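Long-range contacts in 2-oxoglutarate-dependent dioxygenase DAO (PDB 6KUN), which probably oxidises the auxin indole-3-acetic acid irreversibly to inactive 2-oxoindole-3-acetic acid, using iron(II) and 2-oxoglutarate, and so helps keep auxin levels in balance: residues Y158-D163 with V240-I245; P168-H173 with H232-V237; G189-L194 with V202-L207. All coordinates share one frame; numbering follows the deposited sequence.

Interaction 1 of 3, residues Y158-D163 with V240-I245; sequences YNYTQD and VPRVSI. With AKG (2-oxoglutaric acid), chain G.
Val240 meets Tyr160 through its backbone: the carbonyl O lies at the edge of the tyrosine ring, close to its plane, 3.3 Å from CD2. At Pro241 the contact is again with main chain, CA lying 3.1 Å from Tyr158 O in a CA-H...O contact just before the paired strands begin. Arg242 then forms an antiparallel hydrogen-bonded pair with Tyr158, its O accepting from Tyr158 N and its N donating to Tyr158 O, each at 3.0 Å. Both side chains leave the same face of the sheet and run alongside each other. CG of Arg242 stands anti to its own N (chi1 168°) and the chain is extended as far as NE, which carries the guanidinium out to the 2-oxoglutarate. There NH1 and NH2 both bond to O3 of the distal carboxylate, although the modelled place of O3 is less sure. NH1 also lies 3.2 Å from Tyr158 CE1, with ring and guanidinium planes 59° apart. Tyr158 OH is modelled 2.5 Å from AKG O4, a hydrogen bond whose exact length is doubtful. A phenylalanine in place of Tyr158 would probably keep the ring beside the arginine but leave O4 without its phenol donor. Ser244 OG comes within 2.8 Å of AKG O4 and is itself hydrogen-bonded to Asn156 ND2. Arg242-Val243-Ser244 matches the family's Arg-X-Ser motif for the distal carboxylate of 2-oxoglutarate. Strand 242-249 lies between strands 151-158 and 179-183 in the larger sheet, and helix 43-57 packs against Val243 and Ile245.

Interaction 2 of 3, residues P168-H173 with H232-V237; sequences PGVQVH and HRVQCV. With AKG (2-oxoglutaric acid), chain G.
Residues 168-173 and 232-237 pair antiparallel with two one-residue shifts of register, the first a classic beta bulge in which Gly169 and Val170 both face Val234, whose O accepts from Val170 N and whose N returns a bond to Val170 O at 3.1 Å, and the second leading to a hydrogen-bonded pair of His173 and His232 with both bonds 3.0 Å long. On the bulge, Val170 CG1 comes unusually close to Val234 CB, at 3.3 Å, while CG2 is turned to the 2-oxoglutarate. Val172 CG2 rests on Arg233 CD, whose extended chain continues to a salt bridge with Glu192.

Val170, His173, His232 and Val234 share one face of the sheet. In both histidines CG is tucked between the backbone N and the carbonyl carbon (chi1 65° in His173, 60° in His232), which swings the rings together: their planes are 53° apart and His232 CE1 lies over one face of His173. The His173 ring is helped into place by ND1, which donates to Gln171 O at 2.9 Å; His232 ND1 has a weak bond to Val230 O. Each NE2 faces AKG O2 in a long, weak approach, 3.5 Å from His173 and 3.3 Å from His232. The two NE2 atoms lie 3.3 Å from each other without a hydrogen bond between them, converging as expected of a metal-binding pair. With nearby Asp175, the histidines match the two-histidine, one-carboxylate facial triad of the jelly-roll 2-oxoglutarate dioxygenases, consistent with their predicted role in binding iron.

Interaction 3 of 3, residues G189-L194 with V202-L207; sequences GGLEVL and VPVDPL
A beta hairpin, buried for the most part, joins Leu191, Glu192 and Val193 to Val202, Pro203 and Val204 at one margin of the smaller, four-stranded antiparallel sheet. Val193 and Val202 exchange backbone hydrogen bonds as a hydrogen-bonded pair, Val193 N to Val202 O at 3.0 Å and Val202 N to Val193 O at 2.9 Å. Glu192 and Pro203 form the adjoining non-hydrogen-bonded pair. Beyond it Val204 N donates almost straight to Leu191 O, at 2.7 Å and an N-H...O angle of 175°.

Apolar side chains pack on the face that carries Val193 and Val202. Val193 offers both branches: CG2 meets CG2 of Val202 at 3.8 Å, and CG1 meets CG2 of Val204 at 3.7 Å, the Val193 and Val204 side chains crossing at about a right angle. Leu191 lies alongside Val204 and points the same way, its CD2 4.0 Å from Val204 CB. On the other face, which Glu192 shares with Pro203, Glu192 has CG anti to its carbonyl carbon (chi1 -64°), which sets CG 3.9 Å from Pro203 CA; the extended chain then leads OE1 on to its partner Arg233, on the neighbouring strand. Farther along, Gly189 CA touches Pro206 CD at 3.7 Å.

Strand 191-194 is flanked by 201-203 and 232-235. Leu191 and Val193 also reach His232, while Val193 touches Cys33 and Val204 touches Arg35, both on strand 33-37 of the larger sheet.

How the interactions relate
Interaction 3 is the most buried of the three and relies on valine and leucine contacts beside its backbone ladder, whereas interactions 1 and 2 are partly buried, with exposed residues at their margins, and turn polar groups to opposite ends of the same 2-oxoglutarate. Interaction 1 belongs to the larger sheet; interactions 2 and 3 share the smaller one, where strands 232-235 and 191-194 are neighbours and a probable hydrogen bond runs from Gln235 N to Gly190 O. Tyr160 bridges interactions 1 and 2 by packing on Cys236 and Val234, and Arg242 CD touches Gly189 O of interaction 3.

Interaction 1 of 3, residues Y158-D163 with V240-I245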
ATOM      1  N   TYR B 158      -8.759  14.693   0.836  1.00 21.60           N
ATOM      2  CA  TYR B 158      -8.671  15.760   1.843  1.00 28.63           C
ATOM      3  C   TYR B 158      -7.257  16.321   1.767  1.00 27.30           C
ATOM      4  O   TYR B 158      -6.279  15.601   1.983  1.00 29.30           O
ATOM      5  CB  TYR B 158      -9.021  15.246   3.251  1.00 29.92           C
ATOM      6  CG  TYR B 158     -10.376  14.543   3.314  1.00 28.03           C
ATOM      7  CD1 TYR B 158     -10.529  13.254   2.818  1.00 36.98           C
ATOM      8  CD2 TYR B 158     -11.495  15.169   3.847  1.00 40.71           C
ATOM      9  CE1 TYR B 158     -11.747  12.610   2.849  1.00 48.23           C
ATOM     10  CE2 TYR B 158     -12.722  14.537   3.879  1.00 42.15           C
ATOM     11  CZ  TYR B 158     -12.839  13.252   3.383  1.00 53.10           C
ATOM     12  OH  TYR B 158     -14.053  12.600   3.414  1.00 60.37           O
ATOM     13  N   ASN B 159      -7.144  17.589   1.405  1.00 26.93           N
ATOM     14  CA  ASN B 159      -5.844  18.201   1.135  1.00 30.71           C
ATOM     15  C   ASN B 159      -5.260  18.786   2.412  1.00 36.10           C
ATOM     16  O   ASN B 159      -5.255  19.992   2.654  1.00 34.13           O
ATOM     17  CB  ASN B 159      -5.988  19.247   0.043  1.00 36.09           C
ATOM     18  CG  ASN B 159      -6.305  18.619  -1.281  1.00 40.36           C
ATOM     19  OD1 ASN B 159      -5.546  17.775  -1.756  1.00 45.12           O
ATOM     20  ND2 ASN B 159      -7.445  18.981  -1.857  1.00 35.75           N
ATOM     21  N   TYR B 160      -4.739  17.885   3.228  1.00 31.22           N
ATOM     22  CA  TYR B 160      -4.094  18.245   4.471  1.00 37.31           C
ATOM     23  C   TYR B 160      -2.765  18.939   4.228  1.00 40.39           C
ATOM     24  O   TYR B 160      -2.111  18.737   3.199  1.00 35.50           O
ATOM     25  CB  TYR B 160      -3.858  16.993   5.306  1.00 44.20           C
ATOM     26  CG  TYR B 160      -5.106  16.277   5.776  1.00 38.27           C
ATOM     27  CD1 TYR B 160      -6.302  16.964   5.967  1.00 37.08           C
ATOM     28  CD2 TYR B 160      -5.072  14.916   6.054  1.00 46.07           C
ATOM     29  CE1 TYR B 160      -7.417  16.324   6.423  1.00 31.32           C
ATOM     30  CE2 TYR B 160      -6.190  14.258   6.513  1.00 46.15           C
ATOM     31  CZ  TYR B 160      -7.357  14.968   6.692  1.00 36.67           C
ATOM     32  OH  TYR B 160      -8.457  14.315   7.150  1.00 42.59           O
ATOM     33  N   THR B 161      -2.368  19.756   5.203  1.00 37.48           N
ATOM     34  CA  THR B 161      -1.091  20.446   5.216  1.00 35.03           C
ATOM     35  C   THR B 161      -0.571  20.430   6.646  1.00 40.53           C
ATOM     36  O   THR B 161      -1.223  19.909   7.576  1.00 28.87           O
ATOM     37  CB  THR B 161      -1.256  21.881   4.735  1.00 38.14           C
ATOM     38  OG1 THR B 161      -1.942  22.591   5.773  1.00 40.25           O
ATOM     39  CG2 THR B 161      -2.076  21.944   3.416  1.00 36.97           C
ATOM     40  N   GLN B 162       0.605  21.023   6.849  1.00 35.37           N
ATOM     41  CA  GLN B 162       1.138  21.084   8.214  1.00 39.68           C
ATOM     42  C   GLN B 162       0.157  21.788   9.152  1.00 29.08           C
ATOM     43  O   GLN B 162       0.042  21.424  10.330  1.00 29.10           O
ATOM     44  CB  GLN B 162       2.499  21.786   8.225  1.00 53.00           C
ATOM     45  CG  GLN B 162       3.610  21.059   7.448  1.00 72.19           C
ATOM     46  CD  GLN B 162       4.230  19.883   8.206  1.00 75.34           C
ATOM     47  OE1 GLN B 162       3.888  19.613   9.365  1.00 72.22           O
ATOM     48  NE2 GLN B 162       5.147  19.174   7.547  1.00 70.11           N
ATOM     49  N   ASP B 163      -0.585  22.773   8.638  1.00 28.85           N
ATOM     50  CA  ASP B 163      -1.520  23.527   9.465  1.00 37.09           C
ATOM     51  C   ASP B 163      -2.794  22.752   9.805  1.00 30.66           C
ATOM     52  O   ASP B 163      -3.533  23.174  10.704  1.00 38.84           O
ATOM     53  CB  ASP B 163      -1.883  24.823   8.742  1.00 33.72           C
ATOM     54  CG  ASP B 163      -0.680  25.718   8.517  1.00 54.23           C
ATOM     55  OD1 ASP B 163       0.346  25.511   9.214  1.00 51.57           O
ATOM     56  OD2 ASP B 163      -0.756  26.617   7.649  1.00 62.38           O
ATOM     57  N   VAL B 240      -0.182  15.122   5.068  1.00 35.70           N
ATOM     58  CA  VAL B 240      -0.249  14.714   3.663  1.00 42.23           C
ATOM     59  C   VAL B 240      -1.696  14.448   3.258  1.00 36.36           C
ATOM     60  O   VAL B 240      -2.532  14.116   4.107  1.00 35.11           O
ATOM     61  CB  VAL B 240       0.626  13.471   3.415  1.00 43.49           C
ATOM     62  CG1 VAL B 240       2.043  13.737   3.878  1.00 54.25           C
ATOM     63  CG2 VAL B 240       0.064  12.272   4.170  1.00 36.92           C
ATOM     64  N   PRO B 241      -2.048  14.617   1.988  1.00 36.67           N
ATOM     65  CA  PRO B 241      -3.435  14.364   1.567  1.00 37.06           C
ATOM     66  C   PRO B 241      -3.893  12.946   1.899  1.00 38.54           C
ATOM     67  O   PRO B 241      -3.144  11.980   1.737  1.00 35.76           O
ATOM     68  CB  PRO B 241      -3.396  14.581   0.052  1.00 30.94           C
ATOM     69  CG  PRO B 241      -2.168  15.400  -0.200  1.00 39.32           C
ATOM     70  CD  PRO B 241      -1.187  15.073   0.885  1.00 35.09           C
ATOM     71  N   ARG B 242      -5.148  12.829   2.323  1.00 32.09           N
ATOM     72  CA  ARG B 242      -5.766  11.532   2.575  1.00 26.73           C
ATOM     73  C   ARG B 242      -6.778  11.200   1.479  1.00 21.69           C
ATOM     74  O   ARG B 242      -7.725  11.952   1.246  1.00 24.88           O
ATOM     75  CB  ARG B 242      -6.447  11.520   3.944  1.00 33.90           C
ATOM     76  CG  ARG B 242      -7.347  10.317   4.179  1.00 35.79           C
ATOM     77  CD  ARG B 242      -7.919  10.322   5.586  1.00 46.60           C
ATOM     78  NE  ARG B 242      -8.848   9.217   5.804  1.00 59.28           N
ATOM     79  CZ  ARG B 242     -10.086   9.176   5.324  1.00 64.34           C
ATOM     80  NH1 ARG B 242     -10.550  10.183   4.596  1.00 75.15           N
ATOM     81  NH2 ARG B 242     -10.861   8.130   5.572  1.00 52.51           N
ATOM     82  N   VAL B 243      -6.569  10.071   0.809  1.00 28.31           N
ATOM     83  CA  VAL B 243      -7.428   9.645  -0.286  1.00 22.63           C
ATOM     84  C   VAL B 243      -8.227   8.420   0.145  1.00 26.83           C
ATOM     85  O   VAL B 243      -7.697   7.481   0.771  1.00 23.52           O
ATOM     86  CB  VAL B 243      -6.630   9.370  -1.570  1.00 26.31           C
ATOM     87  CG1 VAL B 243      -7.522   8.776  -2.594  1.00 28.42           C
ATOM     88  CG2 VAL B 243      -6.027  10.685  -2.072  1.00 29.63           C
ATOM     89  N   SER B 244      -9.517   8.447  -0.167  1.00 21.22           N
ATOM     90  CA  SER B 244     -10.374   7.347   0.207  1.00 20.24           C
ATOM     91  C   SER B 244     -11.380   7.088  -0.889  1.00 15.09           C
ATOM     92  O   SER B 244     -11.612   7.924  -1.759  1.00 17.64           O
ATOM     93  CB  SER B 244     -11.100   7.608   1.547  1.00 24.05           C
ATOM     94  OG  SER B 244     -12.047   8.637   1.457  1.00 23.17           O
ATOM     95  N   ILE B 245     -11.962   5.900  -0.832  1.00 15.52           N
ATOM     96  CA  ILE B 245     -12.985   5.461  -1.767  1.00 11.26           C
ATOM     97  C   ILE B 245     -14.123   4.887  -0.929  1.00 15.80           C
ATOM     98  O   ILE B 245     -13.894   4.124   0.036  1.00 18.12           O
ATOM     99  CB  ILE B 245     -12.414   4.410  -2.723  1.00 18.06           C
ATOM    100  CG1 ILE B 245     -11.129   4.920  -3.370  1.00 26.63           C
ATOM    101  CG2 ILE B 245     -13.374   4.066  -3.782  1.00 33.77           C
ATOM    102  CD1 ILE B 245     -10.370   3.858  -4.056  1.00 27.31           C
TER
HETATM  103  C1  AKG G 401     -17.868   8.819   5.398  1.00 73.33           C
HETATM  104  O1  AKG G 401     -17.442   7.691   5.068  1.00 65.02           O
HETATM  105  O2  AKG G 401     -19.059   9.155   5.218  1.00 54.16           O
HETATM  106  C2  AKG G 401     -16.949   9.773   6.012  1.00 76.35           C
HETATM  107  O5  AKG G 401     -17.175  10.212   7.127  1.00 72.04           O
HETATM  108  C3  AKG G 401     -15.717  10.213   5.258  1.00 69.22           C
HETATM  109  C4  AKG G 401     -15.091   9.011   4.561  1.00 74.03           C
HETATM  110  C5  AKG G 401     -13.845   9.446   3.829  1.00 73.56           C
HETATM  111  O3  AKG G 401     -12.739   9.020   4.228  1.00 74.56           O
HETATM  112  O4  AKG G 401     -13.965  10.215   2.851  1.00 81.29           O

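Interaction 2 of 3, residues P168-H173 with H232-V237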
ATOM      1  N   PRO B 168     -10.132  18.360  12.930  1.00 61.33           N
ATOM      2  CA  PRO B 168     -11.055  17.423  12.270  1.00 61.26           C
ATOM      3  C   PRO B 168     -11.007  17.537  10.752  1.00 57.59           C
ATOM      4  O   PRO B 168     -11.106  18.631  10.186  1.00 62.66           O
ATOM      5  CB  PRO B 168     -12.430  17.834  12.816  1.00 55.55           C
ATOM      6  CG  PRO B 168     -12.138  18.420  14.150  1.00 61.37           C
ATOM      7  CD  PRO B 168     -10.772  19.077  14.053  1.00 62.69           C
ATOM      8  N   GLY B 169     -10.883  16.388  10.085  1.00 49.53           N
ATOM      9  CA  GLY B 169     -11.017  16.338   8.638  1.00 45.17           C
ATOM     10  C   GLY B 169     -12.472  16.338   8.175  1.00 52.95           C
ATOM     11  O   GLY B 169     -12.810  16.928   7.143  1.00 61.88           O
ATOM     12  N   VAL B 170     -13.337  15.645   8.911  1.00 52.33           N
ATOM     13  CA  VAL B 170     -14.776  15.690   8.684  1.00 58.78           C
ATOM     14  C   VAL B 170     -15.438  15.585  10.051  1.00 40.79           C
ATOM     15  O   VAL B 170     -14.979  14.801  10.895  1.00 31.93           O
ATOM     16  CB  VAL B 170     -15.294  14.591   7.704  1.00 72.21           C
ATOM     17  CG1 VAL B 170     -14.181  13.664   7.204  1.00 74.14           C
ATOM     18  CG2 VAL B 170     -16.463  13.771   8.295  1.00 64.53           C
ATOM     19  N   GLN B 171     -16.496  16.389  10.270  1.00 43.13           N
ATOM     20  CA  GLN B 171     -17.170  16.484  11.550  1.00 49.15           C
ATOM     21  C   GLN B 171     -18.020  15.231  11.827  1.00 48.01           C
ATOM     22  O   GLN B 171     -18.229  14.386  10.942  1.00 39.72           O
ATOM     23  CB  GLN B 171     -18.112  17.692  11.608  1.00 54.25           C
ATOM     24  CG  GLN B 171     -17.750  18.911  10.774  1.00 83.95           C
ATOM     25  CD  GLN B 171     -19.002  19.699  10.341  1.00 92.86           C
ATOM     26  OE1 GLN B 171     -20.136  19.282  10.606  1.00 93.44           O
ATOM     27  NE2 GLN B 171     -18.795  20.827   9.667  1.00 93.11           N
ATOM     28  N   VAL B 172     -18.589  15.153  13.041  1.00 47.06           N
ATOM     29  CA  VAL B 172     -19.273  13.942  13.483  1.00 42.06           C
ATOM     30  C   VAL B 172     -20.647  13.821  12.823  1.00 27.26           C
ATOM     31  O   VAL B 172     -21.509  14.682  12.999  1.00 35.52           O
ATOM     32  CB  VAL B 172     -19.428  13.913  15.013  1.00 43.24           C
ATOM     33  CG1 VAL B 172     -20.145  12.608  15.374  1.00 28.54           C
ATOM     34  CG2 VAL B 172     -18.103  14.021  15.719  1.00 55.28           C
ATOM     35  N   HIS B 173     -20.894  12.680  12.191  1.00 25.11           N
ATOM     36  CA  HIS B 173     -22.165  12.454  11.538  1.00 21.61           C
ATOM     37  C   HIS B 173     -22.371  10.959  11.388  1.00 17.68           C
ATOM     38  O   HIS B 173     -21.457  10.155  11.596  1.00 22.47           O
ATOM     39  CB  HIS B 173     -22.186  13.104  10.162  1.00 25.60           C
ATOM     40  CG  HIS B 173     -21.204  12.482   9.218  1.00 26.19           C
ATOM     41  ND1 HIS B 173     -19.841  12.528   9.427  1.00 40.96           N
ATOM     42  CD2 HIS B 173     -21.381  11.759   8.092  1.00 39.68           C
ATOM     43  CE1 HIS B 173     -19.220  11.891   8.454  1.00 41.44           C
ATOM     44  NE2 HIS B 173     -20.133  11.419   7.630  1.00 40.88           N
ATOM     45  N   HIS B 232     -19.451   8.766  13.259  1.00 19.69           N
ATOM     46  CA  HIS B 232     -18.058   8.735  12.871  1.00 16.87           C
ATOM     47  C   HIS B 232     -17.590  10.110  12.430  1.00 20.79           C
ATOM     48  O   HIS B 232     -18.378  10.994  12.073  1.00 25.78           O
ATOM     49  CB  HIS B 232     -17.756   7.696  11.768  1.00 21.23           C
ATOM     50  CG  HIS B 232     -18.513   7.908  10.489  1.00 37.83           C
ATOM     51  ND1 HIS B 232     -19.830   7.545  10.334  1.00 36.28           N
ATOM     52  CD2 HIS B 232     -18.123   8.404   9.293  1.00 41.37           C
ATOM     53  CE1 HIS B 232     -20.226   7.830   9.110  1.00 33.54           C
ATOM     54  NE2 HIS B 232     -19.210   8.348   8.456  1.00 34.28           N
ATOM     55  N   ARG B 233     -16.271  10.263  12.476  1.00 26.16           N
ATOM     56  CA  ARG B 233     -15.608  11.481  12.058  1.00 26.71           C
ATOM     57  C   ARG B 233     -14.231  11.096  11.520  1.00 24.88           C
ATOM     58  O   ARG B 233     -13.827   9.930  11.550  1.00 22.28           O
ATOM     59  CB  ARG B 233     -15.506  12.469  13.220  1.00 28.08           C
ATOM     60  CG  ARG B 233     -14.492  12.041  14.254  1.00 32.33           C
ATOM     61  CD  ARG B 233     -14.608  12.821  15.554  1.00 38.48           C
ATOM     62  NE  ARG B 233     -13.593  12.372  16.510  1.00 45.48           N
ATOM     63  CZ  ARG B 233     -13.377  12.936  17.694  1.00 44.16           C
ATOM     64  NH1 ARG B 233     -14.110  13.972  18.070  1.00 58.31           N
ATOM     65  NH2 ARG B 233     -12.428  12.458  18.501  1.00 39.67           N
ATOM     66  N   VAL B 234     -13.497  12.091  11.055  1.00 31.33           N
ATOM     67  CA  VAL B 234     -12.136  11.881  10.565  1.00 27.10           C
ATOM     68  C   VAL B 234     -11.247  12.997  11.096  1.00 32.42           C
ATOM     69  O   VAL B 234     -11.391  14.155  10.677  1.00 34.74           O
ATOM     70  CB  VAL B 234     -12.085  11.843   9.032  1.00 33.68           C
ATOM     71  CG1 VAL B 234     -10.625  11.769   8.582  1.00 42.50           C
ATOM     72  CG2 VAL B 234     -12.854  10.656   8.515  1.00 49.51           C
ATOM     73  N   GLN B 235     -10.335  12.657  12.010  1.00 31.95           N
ATOM     74  CA  GLN B 235      -9.316  13.601  12.439  1.00 35.75           C
ATOM     75  C   GLN B 235      -8.184  13.665  11.423  1.00 32.55           C
ATOM     76  O   GLN B 235      -7.782  12.641  10.864  1.00 27.95           O
ATOM     77  CB  GLN B 235      -8.707  13.190  13.779  1.00 42.38           C
ATOM     78  CG  GLN B 235      -9.510  13.543  14.991  1.00 74.51           C
ATOM     79  CD  GLN B 235      -8.767  13.172  16.260  1.00 94.38           C
ATOM     80  OE1 GLN B 235      -7.562  12.912  16.232  1.00 96.83           O
ATOM     81  NE2 GLN B 235      -9.483  13.135  17.380  1.00 96.33           N
ATOM     82  N   CYS B 236      -7.646  14.859  11.223  1.00 34.17           N
ATOM     83  CA  CYS B 236      -6.419  15.012  10.448  1.00 37.38           C
ATOM     84  C   CYS B 236      -5.246  14.580  11.322  1.00 34.78           C
ATOM     85  O   CYS B 236      -4.988  15.165  12.383  1.00 28.73           O
ATOM     86  CB  CYS B 236      -6.211  16.444   9.965  1.00 31.01           C
ATOM     87  SG  CYS B 236      -4.537  16.615   9.167  1.00 31.19           S
ATOM     88  N   VAL B 237      -4.558  13.537  10.891  1.00 24.57           N
ATOM     89  CA  VAL B 237      -3.510  12.943  11.692  1.00 34.65           C
ATOM     90  C   VAL B 237      -2.149  13.096  11.050  1.00 32.36           C
ATOM     91  O   VAL B 237      -1.145  12.705  11.663  1.00 35.51           O
ATOM     92  CB  VAL B 237      -3.811  11.462  11.993  1.00 34.80           C
ATOM     93  CG1 VAL B 237      -5.203  11.322  12.641  1.00 35.94           C
ATOM     94  CG2 VAL B 237      -3.721  10.626  10.730  1.00 38.00           C
TER
HETATM   95  C1  AKG G 401     -17.868   8.819   5.398  1.00 73.33           C
HETATM   96  O1  AKG G 401     -17.442   7.691   5.068  1.00 65.02           O
HETATM   97  O2  AKG G 401     -19.059   9.155   5.218  1.00 54.16           O
HETATM   98  C2  AKG G 401     -16.949   9.773   6.012  1.00 76.35           C
HETATM   99  O5  AKG G 401     -17.175  10.212   7.127  1.00 72.04           O
HETATM  100  C3  AKG G 401     -15.717  10.213   5.258  1.00 69.22           C
HETATM  101  C4  AKG G 401     -15.091   9.011   4.561  1.00 74.03           C
HETATM  102  C5  AKG G 401     -13.845   9.446   3.829  1.00 73.56           C
HETATM  103  O3  AKG G 401     -12.739   9.020   4.228  1.00 74.56           O
HETATM  104  O4  AKG G 401     -13.965  10.215   2.851  1.00 81.29           O

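Interaction 3 of 3, residues G189-L194 with V202-L207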
ATOM      1  N   GLY B 189      -4.499   7.611   8.225  1.00 37.98           N
ATOM      2  CA  GLY B 189      -5.716   7.158   8.870  1.00 40.52           C
ATOM      3  C   GLY B 189      -6.639   8.325   9.141  1.00 40.12           C
ATOM      4  O   GLY B 189      -6.931   9.139   8.258  1.00 32.12           O
ATOM      5  N   GLY B 190      -7.092   8.429  10.379  1.00 31.28           N
ATOM      6  CA  GLY B 190      -7.935   9.526  10.797  1.00 42.56           C
ATOM      7  C   GLY B 190      -9.376   9.153  11.071  1.00 40.40           C
ATOM      8  O   GLY B 190     -10.048   9.883  11.809  1.00 36.48           O
ATOM      9  N   LEU B 191      -9.885   8.067  10.485  1.00 29.74           N
ATOM     10  CA  LEU B 191     -11.273   7.690  10.727  1.00 28.10           C
ATOM     11  C   LEU B 191     -11.426   7.256  12.173  1.00 28.18           C
ATOM     12  O   LEU B 191     -10.620   6.480  12.697  1.00 29.78           O
ATOM     13  CB  LEU B 191     -11.729   6.568   9.794  1.00 37.73           C
ATOM     14  CG  LEU B 191     -13.183   6.114   9.977  1.00 33.73           C
ATOM     15  CD1 LEU B 191     -14.246   7.156   9.683  1.00 31.61           C
ATOM     16  CD2 LEU B 191     -13.443   4.878   9.126  1.00 36.98           C
ATOM     17  N   GLU B 192     -12.475   7.756  12.815  1.00 24.46           N
ATOM     18  CA  GLU B 192     -12.771   7.409  14.195  1.00 22.67           C
ATOM     19  C   GLU B 192     -14.271   7.154  14.278  1.00 18.35           C
ATOM     20  O   GLU B 192     -15.065   7.821  13.596  1.00 23.35           O
ATOM     21  CB  GLU B 192     -12.354   8.542  15.135  1.00 24.90           C
ATOM     22  CG  GLU B 192     -10.835   8.839  15.173  1.00 33.37           C
ATOM     23  CD  GLU B 192     -10.507   9.938  16.173  1.00 41.85           C
ATOM     24  OE1 GLU B 192     -11.452  10.603  16.648  1.00 42.23           O
ATOM     25  OE2 GLU B 192      -9.309  10.136  16.483  1.00 48.63           O
ATOM     26  N   VAL B 193     -14.641   6.174  15.065  1.00 24.78           N
ATOM     27  CA  VAL B 193     -16.050   5.855  15.296  1.00 23.82           C
ATOM     28  C   VAL B 193     -16.352   5.939  16.787  1.00 23.92           C
ATOM     29  O   VAL B 193     -15.514   5.627  17.638  1.00 26.26           O
ATOM     30  CB  VAL B 193     -16.410   4.452  14.764  1.00 22.85           C
ATOM     31  CG1 VAL B 193     -16.133   4.374  13.252  1.00 27.02           C
ATOM     32  CG2 VAL B 193     -15.618   3.420  15.520  1.00 26.77           C
ATOM     33  N   LEU B 194     -17.569   6.363  17.086  1.00 29.14           N
ATOM     34  CA  LEU B 194     -18.067   6.428  18.449  1.00 29.86           C
ATOM     35  C   LEU B 194     -18.510   5.043  18.874  1.00 23.17           C
ATOM     36  O   LEU B 194     -19.627   4.617  18.569  1.00 27.12           O
ATOM     37  CB  LEU B 194     -19.231   7.406  18.528  1.00 39.65           C
ATOM     38  CG  LEU B 194     -19.604   7.847  19.935  1.00 45.18           C
ATOM     39  CD1 LEU B 194     -19.849   6.699  20.868  1.00 40.09           C
ATOM     40  CD2 LEU B 194     -18.470   8.703  20.470  1.00 52.77           C
ATOM     41  N   VAL B 202     -12.947   6.067  18.914  1.00 35.86           N
ATOM     42  CA  VAL B 202     -11.803   5.169  18.797  1.00 31.36           C
ATOM     43  C   VAL B 202     -11.359   5.133  17.341  1.00 41.49           C
ATOM     44  O   VAL B 202     -12.205   5.110  16.429  1.00 30.00           O
ATOM     45  CB  VAL B 202     -12.142   3.755  19.285  1.00 39.17           C
ATOM     46  CG1 VAL B 202     -12.579   3.808  20.737  1.00 40.07           C
ATOM     47  CG2 VAL B 202     -13.211   3.152  18.403  1.00 40.11           C
ATOM     48  N   PRO B 203     -10.056   5.128  17.070  1.00 37.17           N
ATOM     49  CA  PRO B 203      -9.617   5.176  15.677  1.00 28.08           C
ATOM     50  C   PRO B 203      -9.899   3.863  14.973  1.00 24.84           C
ATOM     51  O   PRO B 203      -9.898   2.784  15.562  1.00 31.42           O
ATOM     52  CB  PRO B 203      -8.116   5.460  15.779  1.00 44.96           C
ATOM     53  CG  PRO B 203      -7.942   6.063  17.156  1.00 40.74           C
ATOM     54  CD  PRO B 203      -8.952   5.369  18.013  1.00 38.89           C
ATOM     55  N   VAL B 204     -10.203   3.981  13.682  1.00 27.84           N
ATOM     56  CA  VAL B 204     -10.250   2.802  12.832  1.00 40.69           C
ATOM     57  C   VAL B 204      -8.975   2.910  12.000  1.00 56.57           C
ATOM     58  O   VAL B 204      -8.971   3.527  10.916  1.00 45.20           O
ATOM     59  CB  VAL B 204     -11.540   2.760  11.988  1.00 47.36           C
ATOM     60  CG1 VAL B 204     -11.614   1.442  11.255  1.00 50.37           C
ATOM     61  CG2 VAL B 204     -12.738   2.940  12.909  1.00 37.76           C
ATOM     62  N   ASP B 205      -7.882   2.412  12.545  1.00 74.34           N
ATOM     63  CA  ASP B 205      -6.601   2.515  11.872  1.00 80.19           C
ATOM     64  C   ASP B 205      -6.642   1.709  10.580  1.00 78.10           C
ATOM     65  O   ASP B 205      -7.179   0.596  10.558  1.00 78.17           O
ATOM     66  CB  ASP B 205      -5.484   2.017  12.788  1.00 72.03           C
ATOM     67  CG  ASP B 205      -5.213   2.973  13.932  1.00 69.52           C
ATOM     68  OD1 ASP B 205      -5.128   4.191  13.662  1.00 78.23           O
ATOM     69  OD2 ASP B 205      -5.111   2.524  15.093  1.00 63.19           O
ATOM     70  N   PRO B 206      -6.103   2.246   9.487  1.00 68.04           N
ATOM     71  CA  PRO B 206      -6.164   1.511   8.217  1.00 72.17           C
ATOM     72  C   PRO B 206      -5.449   0.170   8.319  1.00 63.34           C
ATOM     73  O   PRO B 206      -4.450   0.022   9.035  1.00 66.69           O
ATOM     74  CB  PRO B 206      -5.473   2.454   7.218  1.00 72.68           C
ATOM     75  CG  PRO B 206      -4.625   3.358   8.051  1.00 64.71           C
ATOM     76  CD  PRO B 206      -5.316   3.493   9.381  1.00 61.05           C
ATOM     77  N   LEU B 207      -5.989  -0.818   7.609  1.00 40.12           N
ATOM     78  CA  LEU B 207      -5.386  -2.154   7.525  1.00 40.57           C
ATOM     79  C   LEU B 207      -5.386  -2.587   6.065  1.00 35.22           C
ATOM     80  O   LEU B 207      -6.472  -2.877   5.518  1.00 38.80           O
ATOM     81  CB  LEU B 207      -6.156  -3.143   8.386  1.00 40.57           C
ATOM     82  CG  LEU B 207      -5.677  -4.589   8.516  1.00 69.63           C
ATOM     83  CD1 LEU B 207      -5.623  -5.326   7.183  1.00 78.70           C
ATOM     84  CD2 LEU B 207      -4.320  -4.633   9.217  1.00 76.95           C
TER